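Local coordinates for penicillin-binding protein 2B (Streptococcus pneumoniae, PDB 2WAD), which is a penicillin-binding peptidoglycan transpeptidase that probably cross-links peptides of adjacent glycan strands in the cell wall as part of the elongasome, at residues Gln115-Tyr119 / Glu174-Ser179. Sequence-based numbering, arbitrary orientation.
Sequences QLADY and EIYLFS
Tyr119 packs its ring on Ile175, turns an edge to Phe178 and bonds Glu174 where two helices of the N-terminal PBP dimerisation region, 113-121 and 169-182, pack almost at right angles. The short segments cross at 92° with their axes 9.8 Å apart, and the tyrosine makes the largest single contribution to the surface buried between them. Its CG stands anti to the backbone N (chi1 179°), which carries the ring away from its own helix and over the other. Followed outward, CB meets the CG2 methyl of Ile175. The ring then lies with one face on the same isoleucine: Ile175 CG1 sits above its centre, 3.4 Å from the centroid and close to the ring normal, a CH-pi contact, while Ile175 CD1 lies 3.6 Å from Tyr119 CD2 and also touches Leu116 CD2. At the rim of the ring, the CD1 edge points at the face of Phe178, giving a T-shaped pair with centroids 5.8 Å apart and planes at 89°. At the tip, Tyr119 OH donates a hydrogen bond to Glu174 OE2 (2.6 Å), taken on the anti lone pair of the carboxylate. Ile175 over one face, Phe178 at an edge and the bond at the hydroxyl would together restrain the ring's rotation. Lys94 and Lys98 of helix 90-100 add to the surroundings, Lys94 against Tyr119 and Phe178, Lys98 against Glu174.

At the other end of the interface, Gln115 lays its aliphatic part along Ser179, its amide oxygen being bound to Thr112 N. Ser179 OG turns back to its own helix and donates to Ile175 O, which also takes Ser179 N from the opposite face of the carbonyl plane. A water bridges the helices, donating to Gln115 O at 2.9 Å and to Ser179 OG at 3.0 Å.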
loop_
_atom_site.group_PDB
_atom_site.type_symbol
_atom_site.label_atom_id
_atom_site.label_comp_id
_atom_site.label_asym_id
_atom_site.label_seq_id
_atom_site.Cartn_x
_atom_site.Cartn_y
_atom_site.Cartn_z
ATOM N N GLN A 115 22.359 -18.856 -22.819
ATOM C CA GLN A 115 22.877 -20.014 -22.086
ATOM C C GLN A 115 23.362 -21.118 -23.022
ATOM O O GLN A 115 24.409 -21.729 -22.784
ATOM C CB GLN A 115 21.844 -20.541 -21.087
ATOM C CG GLN A 115 21.565 -19.548 -19.971
ATOM C CD GLN A 115 20.362 -19.919 -19.122
ATOM O OE1 GLN A 115 19.582 -20.805 -19.470
ATOM N NE2 GLN A 115 20.207 -19.229 -18.000
ATOM N N LEU A 116 22.626 -21.356 -24.104
ATOM C CA LEU A 116 23.035 -22.364 -25.081
ATOM C C LEU A 116 24.298 -21.971 -25.860
ATOM O O LEU A 116 25.084 -22.824 -26.259
ATOM C CB LEU A 116 21.881 -22.699 -26.026
ATOM C CG LEU A 116 20.753 -23.573 -25.468
ATOM C CD1 LEU A 116 19.447 -23.320 -26.220
ATOM C CD2 LEU A 116 21.161 -25.040 -25.563
ATOM N N ALA A 117 24.500 -20.676 -26.070
ATOM C CA ALA A 117 25.664 -20.196 -26.807
ATOM C C ALA A 117 26.900 -20.188 -25.909
ATOM O O ALA A 117 28.011 -20.479 -26.357
ATOM C CB ALA A 117 25.401 -18.812 -27.368
ATOM N N ASP A 118 26.676 -19.857 -24.641
ATOM C CA ASP A 118 27.695 -19.930 -23.604
ATOM C C ASP A 118 28.274 -21.330 -23.457
ATOM O O ASP A 118 29.488 -21.517 -23.576
ATOM C CB ASP A 118 27.125 -19.450 -22.273
ATOM C CG ASP A 118 27.146 -17.942 -22.145
ATOM O OD1 ASP A 118 27.749 -17.269 -23.006
ATOM O OD2 ASP A 118 26.575 -17.431 -21.166
ATOM N N TYR A 119 27.405 -22.311 -23.217
ATOM C CA TYR A 119 27.826 -23.709 -23.118
ATOM C C TYR A 119 28.574 -24.153 -24.366
ATOM O O TYR A 119 29.592 -24.842 -24.296
ATOM C CB TYR A 119 26.609 -24.612 -22.903
ATOM C CG TYR A 119 26.960 -26.079 -22.827
ATOM C CD1 TYR A 119 27.367 -26.651 -21.630
ATOM C CD2 TYR A 119 26.884 -26.894 -23.947
ATOM C CE1 TYR A 119 27.692 -27.993 -21.550
ATOM C CE2 TYR A 119 27.190 -28.238 -23.873
ATOM C CZ TYR A 119 27.599 -28.778 -22.673
ATOM O OH TYR A 119 27.920 -30.111 -22.578
ATOM N N GLU A 174 23.092 -31.065 -17.971
ATOM C CA GLU A 174 24.389 -30.528 -17.614
ATOM C C GLU A 174 24.489 -29.078 -18.079
ATOM O O GLU A 174 25.026 -28.224 -17.365
ATOM C CB GLU A 174 25.548 -31.423 -18.059
ATOM C CG GLU A 174 25.922 -31.351 -19.516
ATOM C CD GLU A 174 27.059 -32.300 -19.854
ATOM O OE1 GLU A 174 27.270 -33.301 -19.128
ATOM O OE2 GLU A 174 27.744 -32.038 -20.860
ATOM N N ILE A 175 23.905 -28.782 -19.237
ATOM C CA ILE A 175 23.886 -27.398 -19.705
ATOM C C ILE A 175 23.187 -26.497 -18.706
ATOM O O ILE A 175 23.636 -25.385 -18.419
ATOM C CB ILE A 175 23.241 -27.236 -21.086
ATOM C CG1 ILE A 175 23.998 -28.075 -22.115
ATOM C CG2 ILE A 175 23.267 -25.765 -21.490
ATOM C CD1 ILE A 175 23.479 -27.891 -23.527
ATOM N N TYR A 176 22.090 -26.994 -18.152
ATOM C CA TYR A 176 21.396 -26.271 -17.090
ATOM C C TYR A 176 22.267 -25.989 -15.865
ATOM O O TYR A 176 22.300 -24.872 -15.361
ATOM C CB TYR A 176 20.125 -27.022 -16.684
ATOM C CG TYR A 176 19.354 -26.331 -15.581
ATOM C CD1 TYR A 176 18.675 -25.142 -15.819
ATOM C CD2 TYR A 176 19.323 -26.863 -14.300
ATOM C CE1 TYR A 176 17.962 -24.510 -14.806
ATOM C CE2 TYR A 176 18.635 -26.247 -13.283
ATOM C CZ TYR A 176 17.951 -25.076 -13.540
ATOM O OH TYR A 176 17.271 -24.482 -12.510
ATOM N N LEU A 177 22.949 -27.017 -15.375
ATOM C CA LEU A 177 23.853 -26.910 -14.233
ATOM C C LEU A 177 25.013 -25.940 -14.460
ATOM O O LEU A 177 25.229 -25.045 -13.635
ATOM C CB LEU A 177 24.365 -28.293 -13.810
ATOM C CG LEU A 177 23.320 -29.107 -13.026
ATOM C CD1 LEU A 177 23.747 -30.553 -12.826
ATOM C CD2 LEU A 177 22.866 -28.484 -11.696
ATOM N N PHE A 178 25.746 -26.119 -15.558
ATOM C CA PHE A 178 26.725 -25.135 -16.031
ATOM C C PHE A 178 26.232 -23.678 -15.936
ATOM O O PHE A 178 26.888 -22.836 -15.311
ATOM C CB PHE A 178 27.097 -25.476 -17.467
ATOM C CG PHE A 178 28.081 -24.530 -18.085
ATOM C CD1 PHE A 178 29.423 -24.852 -18.122
ATOM C CD2 PHE A 178 27.664 -23.339 -18.658
ATOM C CE1 PHE A 178 30.342 -23.999 -18.699
ATOM C CE2 PHE A 178 28.580 -22.481 -19.248
ATOM C CZ PHE A 178 29.928 -22.813 -19.261
ATOM N N SER A 179 25.066 -23.388 -16.521
ATOM C CA SER A 179 24.529 -22.024 -16.517
ATOM C C SER A 179 24.481 -21.474 -15.087
ATOM O O SER A 179 24.889 -20.342 -14.814
ATOM C CB SER A 179 23.149 -21.954 -17.193
ATOM O OG SER A 179 23.092 -22.792 -18.340
HETATM O O HOH W 1 25.306 -21.605 -20.035
#